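Local structure of extracellular ligand-binding receptor (Rhodopseudomonas palustris, 4DQD) at residues T10-G15 with I71-T76; A18-P23 with T282-H287; P192-I197 with A219-H224; G140-S145 with E171-S176. The protein binds 3-phenylpyruvic acid and probably serves as the solute-binding component of an ABC-type transporter for lignin-derived and related aromatic acids. All blocks are in the same frame, centred on the assembly; numbering follows the deposited sequence.

How the contacts relate
Contacts 1 and 2 share one lobe and touch each other; contacts 3 and 4 lie about 13 Å apart, centre to centre, in the four-stranded parallel sheet of the other, where strands 138-144 and 194-198 are neighbours. Contacts 1, 2 and 3 are largely buried, whereas contact 4 is only partly so; S145 and A174 are exposed. Serine hydroxyls and a single backbone bond hold contact 1; contact 2 is apolar, with one bridging water; contacts 3 and 4 rest on regular main-chain bonding. All four reach 3-phenylpyruvic acid: T76 and R175 grip its polar end, while F284, H287 and H224 stand by its phenyl ring.

Contact 1: T10-G15 with I71-T76; sequences TMSASG and IGSSLT. With PPY (3-phenylpyruvic acid), chain B.
S12 and S74 face each other across the ends of two neighbouring chain runs, their CA-CB bonds both directed at the opposite segment. The hydroxyl of S74, set beside its own backbone N and anti to the carbonyl carbon (chi1 -55°), accepts the N-H of S12, with S74 OG 2.8 Å from S12 N and an almost straight N-H...O angle of 174°. It thus takes the place of a main-chain acceptor; Q24 is its second partner. S12 OG lies alongside CB of S74 and 3.7 Å from L75 CG, while its own hydrogen bond goes to D47. That aspartate also binds the hydroxyls of T10 and S73, drawing three side chains to one carboxylate. Farther back the pairing is by main chain: T10 N donates to I71 O at 2.9 Å, and T10 O lies 3.3 Å from CA of G72, ahead of the cis peptide leading into S73. On the ligand side, T76 N gives a 2.6 Å bond to O2 of 3-phenylpyruvic acid and T76 OG1 donates to its O3. Strands 5-11 and 69-71 lie side by side in the mixed sheet, helix 76-88 starts at the ligand, and helix 18-27 packs against M11 and L75.

Contact 2: A18-P23 with T282-H287; sequences AALGQP and TIFGVH. With PPY (3-phenylpyruvic acid), chain B.
F284 lays its ring flat beneath the branch point of L20: L20 CG stands over the ring centre, 3.6 Å from the centroid and 12° off the normal, a CH-pi contact between two helical segments. I283 CG2 sits over the opposite face, so the phenyl group is sandwiched between aliphatic carbons. With CG anti to its carbonyl carbon (chi1 -64°), F284 carries its ring across to the side chain of L20; its CB meets L20 O at 3.4 Å. The L20 methyl CD2 slides past the rim to touch F284 CE2 at 3.5 Å, and also approaches C6' of 3-phenylpyruvic acid. The ligand's C4' comes to the ring's edge, near its plane, while H287 NE2 lies 3.6 Å from that same C4'. In this periplasmic-binding-protein fold, the beginnings of helices 18-27 and 284-305 thus form an apolar wall of the ligand pocket. Beyond F284, P23 points its CB at the other segment and lies 3.5 Å from G285 N, with P23 CG against T282 OG1. No direct hydrogen bond joins the two segments. Instead a water donates to A19 O at 2.7 Å and accepts from T282 OG1, while F284 O receives a bond from Q24.

Contact 3: P192-I197 with A219-H224; sequences PDAVFI and AIYQTH. With PPY (3-phenylpyruvic acid), chain B.
V195 uses both its amide and its carbonyl on the neighbouring strand: V195 N donates to A219 O at 3.0 Å, and V195 O accepts from Y221 N at 2.9 Å with an N-H...O angle of 174°. Y221 O is then taken by I197 N at 2.8 Å. F196, the residue between, turns its backbone the other way and bonds to G140 and I142 of strand 138-144. At the near end a water accepts from A219 N and donates a weak bond to D193 O. At the far end a second water approaches I197 O, Q222 OE1 and T223 OG1, which also pairs with Y148. Q222 NE2 is satisfied by Q208 and A204 O, and its amide lies against I197, with OE1 3.4 Å from I197 CG2. The F196 side chain, its CG opposite the backbone N (chi1 -167°), crosses that of Y221 at about a right angle, F196 CD1 to Y221 CB 3.7 Å. These parallel strands, joined through helix 205-213, form a beta-alpha-beta unit; beyond the C-terminal ends of its strands H224, held by D120 and E247, puts one ring face under C3' of 3-phenylpyruvic acid in the ligand site of this periplasmic-binding-protein fold.

Contact 4: G140-S145 with E171-S176; sequences GYIGFS and EVYARS. With PPY (3-phenylpyruvic acid), chain B.
R175 stretches across the ring of F144 on its way to the ligand's carboxylate. Its CB lies 4.0 Å from F144 CE1, near the ring's rim. CG then stands over the middle of one face, 3.5 Å from the centroid and 10° off the normal, a CH-pi contact. From there the chain is extended, carrying CD past CE2 and NE close to CD2 of the same phenyl group. CZ comes 3.4 Å from F144 CE2, with the guanidinium plane turned 30° from the ring. At the tip, NH1 donates to O1 of 3-phenylpyruvic acid at 2.5 Å and NH2 to O2 at 2.7 Å, the carboxylate meeting the guanidinium edge-on. NH2 also forms a salt bridge with D146, which probably helps fix the rotation of the group. The support behind is a beta-alpha-beta unit: strands 138-144 and 166-173 run parallel, joined through helix 147-163, and R175 follows just after the second strand. E171 O accepts from G143 N and G143 O from Y173 N, each at 3.0 Å, and S145 N reaches Y173 O. The Y173 ring leans obliquely on F144, CZ to CE1 3.6 Å, while its hydroxyl bonds to S199 and P203 O.

Contact 1: T10-G15 with I71-T76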
loop_
_atom_site.group_PDB
_atom_site.type_symbol
_atom_site.label_atom_id
_atom_site.label_comp_id
_atom_site.label_asym_id
_atom_site.label_seq_id
_atom_site.Cartn_x
_atom_site.Cartn_y
_atom_site.Cartn_z
ATOM N N THR A 10 -3.899 2.672 13.467
ATOM C CA THR A 10 -3.577 4.077 13.209
ATOM C C THR A 10 -3.490 4.268 11.697
ATOM O O THR A 10 -2.869 3.471 10.997
ATOM C CB THR A 10 -2.272 4.512 13.929
ATOM O OG1 THR A 10 -2.024 5.903 13.691
ATOM C CG2 THR A 10 -1.074 3.719 13.435
HETATM N N MSE A 11 -4.142 5.310 11.185
HETATM C CA MSE A 11 -4.220 5.511 9.734
HETATM C C MSE A 11 -4.090 6.994 9.420
HETATM O O MSE A 11 -4.386 7.841 10.263
HETATM C CB MSE A 11 -5.568 4.995 9.203
HETATM C CG MSE A 11 -6.739 5.741 9.824
HETATM SE SE MSE A 11 -7.574 4.638 11.188
HETATM C CE MSE A 11 -8.247 3.375 9.900
ATOM N N SER A 12 -3.655 7.308 8.201
ATOM C CA SER A 12 -3.490 8.702 7.807
ATOM C C SER A 12 -4.790 9.228 7.209
ATOM O O SER A 12 -4.896 9.433 6.000
ATOM C CB SER A 12 -2.319 8.845 6.833
ATOM O OG SER A 12 -1.148 8.249 7.377
ATOM N N ALA A 13 -5.788 9.434 8.068
ATOM C CA ALA A 13 -7.107 9.860 7.612
ATOM C C ALA A 13 -7.164 11.342 7.244
ATOM O O ALA A 13 -8.119 11.792 6.603
ATOM C CB ALA A 13 -8.166 9.520 8.661
ATOM N N SER A 14 -6.144 12.089 7.656
ATOM C CA SER A 14 -5.974 13.487 7.252
ATOM C C SER A 14 -4.508 13.693 6.889
ATOM O O SER A 14 -3.687 12.802 7.101
ATOM C CB SER A 14 -6.418 14.453 8.369
ATOM O OG SER A 14 -5.771 14.170 9.596
ATOM N N GLY A 15 -4.176 14.862 6.346
ATOM C CA GLY A 15 -2.835 15.095 5.835
ATOM C C GLY A 15 -2.740 14.611 4.400
ATOM O O GLY A 15 -3.746 14.229 3.799
ATOM N N ILE A 71 -2.336 -2.212 13.719
ATOM C CA ILE A 71 -2.423 -2.087 12.269
ATOM C C ILE A 71 -2.127 -0.642 11.875
ATOM O O ILE A 71 -2.674 0.292 12.467
ATOM C CB ILE A 71 -3.827 -2.502 11.749
ATOM C CG1 ILE A 71 -4.132 -3.958 12.135
ATOM C CG2 ILE A 71 -3.924 -2.312 10.239
ATOM C CD1 ILE A 71 -5.507 -4.455 11.631
ATOM N N GLY A 72 -1.257 -0.456 10.889
ATOM C CA GLY A 72 -0.941 0.887 10.412
ATOM C C GLY A 72 0.533 1.063 10.093
ATOM O O GLY A 72 1.310 0.116 10.187
ATOM N N SER A 73 0.921 2.256 9.660
ATOM C CA SER A 73 -0.006 3.299 9.243
ATOM C C SER A 73 -0.277 3.158 7.738
ATOM O O SER A 73 -0.113 2.080 7.162
ATOM C CB SER A 73 0.602 4.678 9.543
ATOM O OG SER A 73 -0.265 5.741 9.171
ATOM N N SER A 74 -0.685 4.251 7.105
ATOM C CA SER A 74 -1.083 4.241 5.692
ATOM C C SER A 74 0.093 4.518 4.767
ATOM O O SER A 74 0.068 4.135 3.584
ATOM C CB SER A 74 -2.123 5.337 5.442
ATOM O OG SER A 74 -3.229 5.221 6.311
ATOM N N LEU A 75 1.111 5.195 5.292
ATOM C CA LEU A 75 2.234 5.679 4.498
ATOM C C LEU A 75 3.534 5.128 5.040
ATOM O O LEU A 75 3.649 4.828 6.233
ATOM C CB LEU A 75 2.310 7.213 4.544
ATOM C CG LEU A 75 0.995 7.984 4.371
ATOM C CD1 LEU A 75 1.253 9.500 4.436
ATOM C CD2 LEU A 75 0.313 7.615 3.054
ATOM N N THR A 76 4.524 5.023 4.167
ATOM C CA THR A 76 5.822 4.491 4.561
ATOM C C THR A 76 6.552 5.275 5.666
ATOM O O THR A 76 6.969 4.682 6.664
ATOM C CB THR A 76 6.718 4.283 3.332
ATOM O OG1 THR A 76 6.134 3.253 2.519
ATOM C CG2 THR A 76 8.129 3.863 3.753
HETATM C C1 PPY B . 3.516 5.924 0.943
HETATM O O1 PPY B . 2.962 6.898 0.365
HETATM O O2 PPY B . 4.433 6.037 1.757
HETATM C C2 PPY B . 3.089 4.573 0.610
HETATM O O3 PPY B . 3.563 3.627 1.249
HETATM C C3 PPY B . 2.127 4.576 -0.519
HETATM C "C1'" PPY B . 1.341 3.345 -0.734
HETATM C "C2'" PPY B . 1.184 2.851 -2.002
HETATM C "C3'" PPY B . 0.386 1.617 -2.237
HETATM C "C4'" PPY B . -0.213 0.979 -1.183
HETATM C "C5'" PPY B . -0.049 1.540 0.187
HETATM C "C6'" PPY B . 0.685 2.663 0.410
#

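Contact 2: A18-P23 with T282-H287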
loop_
_atom_site.group_PDB
_atom_site.type_symbol
_atom_site.label_atom_id
_atom_site.label_comp_id
_atom_site.label_asym_id
_atom_site.label_seq_id
_atom_site.Cartn_x
_atom_site.Cartn_y
_atom_site.Cartn_z
ATOM N N ALA A 18 -4.436 11.372 3.118
ATOM C CA ALA A 18 -5.879 11.217 3.341
ATOM C C ALA A 18 -6.586 10.287 2.338
ATOM O O ALA A 18 -7.515 9.572 2.707
ATOM C CB ALA A 18 -6.566 12.571 3.377
ATOM N N ALA A 19 -6.183 10.313 1.071
ATOM C CA ALA A 19 -6.857 9.463 0.092
ATOM C C ALA A 19 -6.580 7.988 0.349
ATOM O O ALA A 19 -7.272 7.126 -0.185
ATOM C CB ALA A 19 -6.485 9.850 -1.344
ATOM N N LEU A 20 -5.588 7.709 1.193
ATOM C CA LEU A 20 -5.307 6.336 1.606
ATOM C C LEU A 20 -5.963 6.022 2.948
ATOM O O LEU A 20 -6.601 4.977 3.109
ATOM C CB LEU A 20 -3.797 6.094 1.687
ATOM C CG LEU A 20 -3.020 6.172 0.368
ATOM C CD1 LEU A 20 -2.705 7.628 0.009
ATOM C CD2 LEU A 20 -1.729 5.368 0.459
ATOM N N GLY A 21 -5.813 6.937 3.904
ATOM C CA GLY A 21 -6.319 6.728 5.246
ATOM C C GLY A 21 -7.825 6.842 5.412
ATOM O O GLY A 21 -8.408 6.140 6.231
ATOM N N GLN A 22 -8.466 7.733 4.667
ATOM C CA GLN A 22 -9.915 7.867 4.791
ATOM C C GLN A 22 -10.662 6.576 4.433
ATOM O O GLN A 22 -11.540 6.146 5.179
ATOM C CB GLN A 22 -10.439 9.044 3.970
ATOM C CG GLN A 22 -10.326 10.368 4.684
ATOM C CD GLN A 22 -11.350 10.497 5.792
ATOM O OE1 GLN A 22 -12.495 10.061 5.649
ATOM N NE2 GLN A 22 -10.943 11.090 6.908
ATOM N N PRO A 23 -10.320 5.950 3.294
ATOM C CA PRO A 23 -10.960 4.662 2.996
ATOM C C PRO A 23 -10.737 3.631 4.099
ATOM O O PRO A 23 -11.635 2.828 4.385
ATOM C CB PRO A 23 -10.262 4.216 1.702
ATOM C CG PRO A 23 -9.845 5.514 1.047
ATOM C CD PRO A 23 -9.463 6.423 2.187
ATOM N N THR A 282 -12.612 2.670 -2.309
ATOM C CA THR A 282 -11.426 2.645 -3.151
ATOM C C THR A 282 -10.454 1.619 -2.574
ATOM O O THR A 282 -10.636 1.113 -1.463
ATOM C CB THR A 282 -10.738 4.010 -3.213
ATOM O OG1 THR A 282 -10.263 4.354 -1.905
ATOM C CG2 THR A 282 -11.709 5.070 -3.693
ATOM N N ILE A 283 -9.404 1.326 -3.326
ATOM C CA ILE A 283 -8.522 0.227 -2.969
ATOM C C ILE A 283 -7.905 0.343 -1.581
ATOM O O ILE A 283 -7.647 -0.657 -0.937
ATOM C CB ILE A 283 -7.388 0.070 -3.995
ATOM C CG1 ILE A 283 -6.662 -1.260 -3.777
ATOM C CG2 ILE A 283 -6.424 1.261 -3.927
ATOM C CD1 ILE A 283 -5.711 -1.624 -4.912
ATOM N N PHE A 284 -7.654 1.558 -1.110
ATOM C CA PHE A 284 -6.857 1.664 0.108
ATOM C C PHE A 284 -7.517 1.057 1.334
ATOM O O PHE A 284 -6.832 0.596 2.248
ATOM C CB PHE A 284 -6.351 3.099 0.299
ATOM C CG PHE A 284 -5.413 3.498 -0.791
ATOM C CD1 PHE A 284 -5.843 4.292 -1.841
ATOM C CD2 PHE A 284 -4.125 2.986 -0.818
ATOM C CE1 PHE A 284 -4.979 4.604 -2.879
ATOM C CE2 PHE A 284 -3.267 3.285 -1.835
ATOM C CZ PHE A 284 -3.690 4.099 -2.878
ATOM N N GLY A 285 -8.846 1.019 1.338
ATOM C CA GLY A 285 -9.567 0.388 2.426
ATOM C C GLY A 285 -9.261 -1.097 2.474
ATOM O O GLY A 285 -9.323 -1.720 3.537
ATOM N N VAL A 286 -8.925 -1.671 1.320
ATOM C CA VAL A 286 -8.719 -3.115 1.255
ATOM C C VAL A 286 -7.413 -3.503 1.923
ATOM O O VAL A 286 -7.211 -4.666 2.286
ATOM C CB VAL A 286 -8.802 -3.674 -0.200
ATOM C CG1 VAL A 286 -7.413 -3.811 -0.830
ATOM C CG2 VAL A 286 -9.537 -5.018 -0.201
ATOM N N HIS A 287 -6.529 -2.529 2.129
ATOM C CA HIS A 287 -5.302 -2.840 2.856
ATOM C C HIS A 287 -5.572 -3.116 4.336
ATOM O O HIS A 287 -4.845 -3.873 4.975
ATOM C CB HIS A 287 -4.272 -1.741 2.659
ATOM C CG HIS A 287 -3.968 -1.473 1.222
ATOM N ND1 HIS A 287 -4.105 -2.435 0.245
ATOM C CD2 HIS A 287 -3.525 -0.357 0.592
ATOM C CE1 HIS A 287 -3.770 -1.923 -0.927
ATOM N NE2 HIS A 287 -3.408 -0.667 -0.743
HETATM C C1 PPY B . 3.516 5.924 0.943
HETATM O O1 PPY B . 2.962 6.898 0.365
HETATM O O2 PPY B . 4.433 6.037 1.757
HETATM C C2 PPY B . 3.089 4.573 0.610
HETATM O O3 PPY B . 3.563 3.627 1.249
HETATM C C3 PPY B . 2.127 4.576 -0.519
HETATM C "C1'" PPY B . 1.341 3.345 -0.734
HETATM C "C2'" PPY B . 1.184 2.851 -2.002
HETATM C "C3'" PPY B . 0.386 1.617 -2.237
HETATM C "C4'" PPY B . -0.213 0.979 -1.183
HETATM C "C5'" PPY B . -0.049 1.540 0.187
HETATM C "C6'" PPY B . 0.685 2.663 0.410
HETATM O O HOH W 1 -9.287 7.090 -1.965
#

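Contact 3: P192-I197 with A219-H224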
loop_
_atom_site.group_PDB
_atom_site.type_symbol
_atom_site.label_atom_id
_atom_site.label_comp_id
_atom_site.label_asym_id
_atom_site.label_seq_id
_atom_site.Cartn_x
_atom_site.Cartn_y
_atom_site.Cartn_z
ATOM N N PRO A 192 13.094 13.482 -22.391
ATOM C CA PRO A 192 12.937 12.035 -22.209
ATOM C C PRO A 192 11.837 11.457 -23.091
ATOM O O PRO A 192 11.001 12.190 -23.619
ATOM C CB PRO A 192 12.538 11.919 -20.738
ATOM C CG PRO A 192 11.794 13.182 -20.471
ATOM C CD PRO A 192 12.491 14.244 -21.281
ATOM N N ASP A 193 11.858 10.141 -23.258
ATOM C CA ASP A 193 10.801 9.444 -23.984
ATOM C C ASP A 193 9.571 9.271 -23.102
ATOM O O ASP A 193 8.443 9.246 -23.596
ATOM C CB ASP A 193 11.295 8.076 -24.449
ATOM C CG ASP A 193 12.490 8.176 -25.370
ATOM O OD1 ASP A 193 12.458 9.014 -26.302
ATOM O OD2 ASP A 193 13.468 7.430 -25.151
ATOM N N ALA A 194 9.802 9.148 -21.797
ATOM C CA ALA A 194 8.742 8.899 -20.833
ATOM C C ALA A 194 9.179 9.475 -19.502
ATOM O O ALA A 194 10.361 9.763 -19.316
ATOM C CB ALA A 194 8.514 7.411 -20.691
ATOM N N VAL A 195 8.238 9.637 -18.580
ATOM C CA VAL A 195 8.585 10.094 -17.238
ATOM C C VAL A 195 7.959 9.175 -16.211
ATOM O O VAL A 195 6.796 8.796 -16.336
ATOM C CB VAL A 195 8.131 11.545 -16.982
ATOM C CG1 VAL A 195 8.487 11.968 -15.553
ATOM C CG2 VAL A 195 8.787 12.484 -17.990
ATOM N N PHE A 196 8.739 8.812 -15.196
ATOM C CA PHE A 196 8.235 8.033 -14.085
ATOM C C PHE A 196 7.987 8.937 -12.890
ATOM O O PHE A 196 8.834 9.763 -12.553
ATOM C CB PHE A 196 9.231 6.954 -13.682
ATOM C CG PHE A 196 8.640 5.931 -12.770
ATOM C CD1 PHE A 196 8.045 4.793 -13.292
ATOM C CD2 PHE A 196 8.636 6.123 -11.396
ATOM C CE1 PHE A 196 7.467 3.855 -12.456
ATOM C CE2 PHE A 196 8.063 5.180 -10.554
ATOM C CZ PHE A 196 7.478 4.044 -11.093
ATOM N N ILE A 197 6.819 8.783 -12.272
ATOM C CA ILE A 197 6.466 9.518 -11.055
ATOM C C ILE A 197 6.246 8.539 -9.904
ATOM O O ILE A 197 5.444 7.613 -10.022
ATOM C CB ILE A 197 5.171 10.337 -11.269
ATOM C CG1 ILE A 197 5.327 11.298 -12.452
ATOM C CG2 ILE A 197 4.761 11.081 -9.983
ATOM C CD1 ILE A 197 4.014 11.969 -12.886
ATOM N N ALA A 219 4.824 9.162 -22.710
ATOM C CA ALA A 219 4.213 8.288 -21.716
ATOM C C ALA A 219 4.552 8.739 -20.300
ATOM O O ALA A 219 5.689 9.137 -20.019
ATOM C CB ALA A 219 4.678 6.856 -21.915
ATOM N N ILE A 220 3.562 8.678 -19.414
ATOM C CA ILE A 220 3.798 8.933 -17.994
ATOM C C ILE A 220 3.420 7.699 -17.193
ATOM O O ILE A 220 2.344 7.125 -17.368
ATOM C CB ILE A 220 3.042 10.189 -17.497
ATOM C CG1 ILE A 220 3.606 11.433 -18.181
ATOM C CG2 ILE A 220 3.127 10.317 -15.974
ATOM C CD1 ILE A 220 2.834 12.711 -17.897
ATOM N N TYR A 221 4.340 7.262 -16.348
ATOM C CA TYR A 221 4.133 6.098 -15.510
ATOM C C TYR A 221 4.012 6.530 -14.068
ATOM O O TYR A 221 4.709 7.441 -13.638
ATOM C CB TYR A 221 5.291 5.123 -15.692
ATOM C CG TYR A 221 5.331 4.636 -17.107
ATOM C CD1 TYR A 221 4.454 3.643 -17.533
ATOM C CD2 TYR A 221 6.193 5.197 -18.042
ATOM C CE1 TYR A 221 4.448 3.208 -18.850
ATOM C CE2 TYR A 221 6.194 4.757 -19.365
ATOM C CZ TYR A 221 5.317 3.766 -19.756
ATOM O OH TYR A 221 5.292 3.320 -21.060
ATOM N N GLN A 222 3.098 5.899 -13.340
ATOM C CA GLN A 222 2.944 6.155 -11.913
ATOM C C GLN A 222 3.150 4.854 -11.127
ATOM O O GLN A 222 3.733 3.892 -11.645
ATOM C CB GLN A 222 1.566 6.786 -11.634
ATOM C CG GLN A 222 1.386 8.206 -12.233
ATOM C CD GLN A 222 1.461 9.315 -11.190
ATOM O OE1 GLN A 222 1.956 9.119 -10.084
ATOM N NE2 GLN A 222 0.977 10.502 -11.558
ATOM N N THR A 223 2.679 4.840 -9.878
ATOM C CA THR A 223 2.774 3.675 -8.992
ATOM C C THR A 223 1.408 3.337 -8.426
ATOM O O THR A 223 0.447 4.096 -8.599
ATOM C CB THR A 223 3.671 3.961 -7.776
ATOM O OG1 THR A 223 3.053 4.957 -6.945
ATOM C CG2 THR A 223 5.054 4.442 -8.226
ATOM N N HIS A 224 1.322 2.203 -7.732
ATOM C CA HIS A 224 0.061 1.812 -7.103
ATOM C C HIS A 224 -0.415 2.758 -5.992
ATOM O O HIS A 224 -1.518 2.606 -5.480
ATOM C CB HIS A 224 0.091 0.351 -6.629
ATOM C CG HIS A 224 1.179 0.043 -5.645
ATOM N ND1 HIS A 224 1.282 -1.188 -5.027
ATOM C CD2 HIS A 224 2.206 0.788 -5.168
ATOM C CE1 HIS A 224 2.318 -1.183 -4.208
ATOM N NE2 HIS A 224 2.898 0.005 -4.272
HETATM C C1 PPY B . 3.516 5.924 0.943
HETATM O O1 PPY B . 2.962 6.898 0.365
HETATM O O2 PPY B . 4.433 6.037 1.757
HETATM C C2 PPY B . 3.089 4.573 0.610
HETATM O O3 PPY B . 3.563 3.627 1.249
HETATM C C3 PPY B . 2.127 4.576 -0.519
HETATM C "C1'" PPY B . 1.341 3.345 -0.734
HETATM C "C2'" PPY B . 1.184 2.851 -2.002
HETATM C "C3'" PPY B . 0.386 1.617 -2.237
HETATM C "C4'" PPY B . -0.213 0.979 -1.183
HETATM C "C5'" PPY B . -0.049 1.540 0.187
HETATM C "C6'" PPY B . 0.685 2.663 0.410
HETATM O O HOH W 2 5.836 8.053 -25.230
HETATM O O HOH W 3 3.241 7.346 -8.548
#

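Contact 4: G140-S145 with E171-S176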
loop_
_atom_site.group_PDB
_atom_site.type_symbol
_atom_site.label_atom_id
_atom_site.label_comp_id
_atom_site.label_asym_id
_atom_site.label_seq_id
_atom_site.Cartn_x
_atom_site.Cartn_y
_atom_site.Cartn_z
ATOM N N GLY A 140 12.573 10.132 -17.596
ATOM C CA GLY A 140 12.676 11.106 -16.521
ATOM C C GLY A 140 12.141 10.561 -15.206
ATOM O O GLY A 140 11.393 9.576 -15.178
ATOM N N TYR A 141 12.521 11.201 -14.100
ATOM C CA TYR A 141 12.064 10.753 -12.786
ATOM C C TYR A 141 11.761 11.900 -11.823
ATOM O O TYR A 141 12.587 12.800 -11.634
ATOM C CB TYR A 141 13.105 9.831 -12.128
ATOM C CG TYR A 141 12.672 9.369 -10.752
ATOM C CD1 TYR A 141 12.910 10.155 -9.626
ATOM C CD2 TYR A 141 12.000 8.161 -10.579
ATOM C CE1 TYR A 141 12.497 9.745 -8.363
ATOM C CE2 TYR A 141 11.581 7.740 -9.319
ATOM C CZ TYR A 141 11.831 8.542 -8.220
ATOM O OH TYR A 141 11.429 8.138 -6.972
ATOM N N ILE A 142 10.576 11.859 -11.226
ATOM C CA ILE A 142 10.279 12.686 -10.057
ATOM C C ILE A 142 9.558 11.833 -9.018
ATOM O O ILE A 142 8.710 11.012 -9.353
ATOM C CB ILE A 142 9.469 13.955 -10.417
ATOM C CG1 ILE A 142 9.189 14.775 -9.163
ATOM C CG2 ILE A 142 8.144 13.589 -11.108
ATOM C CD1 ILE A 142 8.535 16.128 -9.453
ATOM N N GLY A 143 9.920 11.985 -7.747
ATOM C CA GLY A 143 9.260 11.207 -6.716
ATOM C C GLY A 143 9.325 11.882 -5.365
ATOM O O GLY A 143 10.052 12.861 -5.193
ATOM N N PHE A 144 8.580 11.358 -4.403
ATOM C CA PHE A 144 8.623 11.902 -3.051
ATOM C C PHE A 144 10.034 11.817 -2.485
ATOM O O PHE A 144 10.748 10.834 -2.713
ATOM C CB PHE A 144 7.719 11.093 -2.124
ATOM C CG PHE A 144 6.234 11.348 -2.289
ATOM C CD1 PHE A 144 5.747 12.540 -2.807
ATOM C CD2 PHE A 144 5.321 10.377 -1.881
ATOM C CE1 PHE A 144 4.369 12.753 -2.920
ATOM C CE2 PHE A 144 3.948 10.572 -1.986
ATOM C CZ PHE A 144 3.466 11.759 -2.504
ATOM N N SER A 145 10.418 12.834 -1.713
ATOM C CA SER A 145 11.699 12.838 -0.999
ATOM C C SER A 145 11.591 12.087 0.322
ATOM O O SER A 145 11.822 12.644 1.404
ATOM C CB SER A 145 12.172 14.274 -0.744
ATOM O OG SER A 145 11.108 15.051 -0.224
ATOM N N GLU A 171 14.653 13.962 -9.641
ATOM C CA GLU A 171 13.959 15.072 -8.988
ATOM C C GLU A 171 13.060 14.557 -7.870
ATOM O O GLU A 171 12.540 13.437 -7.929
ATOM C CB GLU A 171 13.142 15.853 -10.018
ATOM C CG GLU A 171 13.999 16.498 -11.105
ATOM C CD GLU A 171 14.963 17.537 -10.549
ATOM O OE1 GLU A 171 14.514 18.420 -9.789
ATOM O OE2 GLU A 171 16.169 17.475 -10.873
ATOM N N VAL A 172 12.901 15.367 -6.828
ATOM C CA VAL A 172 12.061 14.974 -5.709
ATOM C C VAL A 172 11.170 16.129 -5.296
ATOM O O VAL A 172 11.451 17.289 -5.615
ATOM C CB VAL A 172 12.899 14.506 -4.490
ATOM C CG1 VAL A 172 13.746 13.282 -4.871
ATOM C CG2 VAL A 172 13.785 15.635 -3.975
ATOM N N TYR A 173 10.076 15.801 -4.616
ATOM C CA TYR A 173 9.270 16.817 -3.946
ATOM C C TYR A 173 8.707 16.289 -2.645
ATOM O O TYR A 173 8.677 15.081 -2.432
ATOM C CB TYR A 173 8.154 17.349 -4.849
ATOM C CG TYR A 173 6.993 16.417 -5.173
ATOM C CD1 TYR A 173 5.693 16.756 -4.803
ATOM C CD2 TYR A 173 7.181 15.247 -5.908
ATOM C CE1 TYR A 173 4.613 15.943 -5.128
ATOM C CE2 TYR A 173 6.098 14.422 -6.244
ATOM C CZ TYR A 173 4.819 14.783 -5.847
ATOM O OH TYR A 173 3.739 13.987 -6.183
ATOM N N ALA A 174 8.279 17.196 -1.773
ATOM C CA ALA A 174 7.616 16.808 -0.525
ATOM C C ALA A 174 6.107 16.746 -0.753
ATOM O O ALA A 174 5.573 17.475 -1.596
ATOM C CB ALA A 174 7.966 17.781 0.590
ATOM N N ARG A 175 5.425 15.873 -0.014
ATOM C CA ARG A 175 4.032 15.537 -0.334
ATOM C C ARG A 175 3.072 16.722 -0.427
ATOM O O ARG A 175 2.190 16.737 -1.279
ATOM C CB ARG A 175 3.477 14.477 0.623
ATOM C CG ARG A 175 4.300 13.210 0.643
ATOM C CD ARG A 175 3.579 12.060 1.348
ATOM N NE ARG A 175 4.468 10.908 1.422
ATOM C CZ ARG A 175 4.092 9.645 1.244
ATOM N NH1 ARG A 175 2.820 9.335 0.990
ATOM N NH2 ARG A 175 5.003 8.683 1.306
ATOM N N SER A 176 3.233 17.711 0.448
ATOM C CA SER A 176 2.293 18.829 0.457
ATOM C C SER A 176 2.714 20.011 -0.421
ATOM O O SER A 176 2.010 21.018 -0.483
ATOM C CB SER A 176 2.024 19.305 1.888
ATOM O OG SER A 176 1.373 18.290 2.647
HETATM C C1 PPY B . 3.516 5.924 0.943
HETATM O O1 PPY B . 2.962 6.898 0.365
HETATM O O2 PPY B . 4.433 6.037 1.757
HETATM C C2 PPY B . 3.089 4.573 0.610
HETATM O O3 PPY B . 3.563 3.627 1.249
HETATM C C3 PPY B . 2.127 4.576 -0.519
HETATM C "C1'" PPY B . 1.341 3.345 -0.734
HETATM C "C2'" PPY B . 1.184 2.851 -2.002
HETATM C "C3'" PPY B . 0.386 1.617 -2.237
HETATM C "C4'" PPY B . -0.213 0.979 -1.183
HETATM C "C5'" PPY B . -0.049 1.540 0.187
HETATM C "C6'" PPY B . 0.685 2.663 0.410
#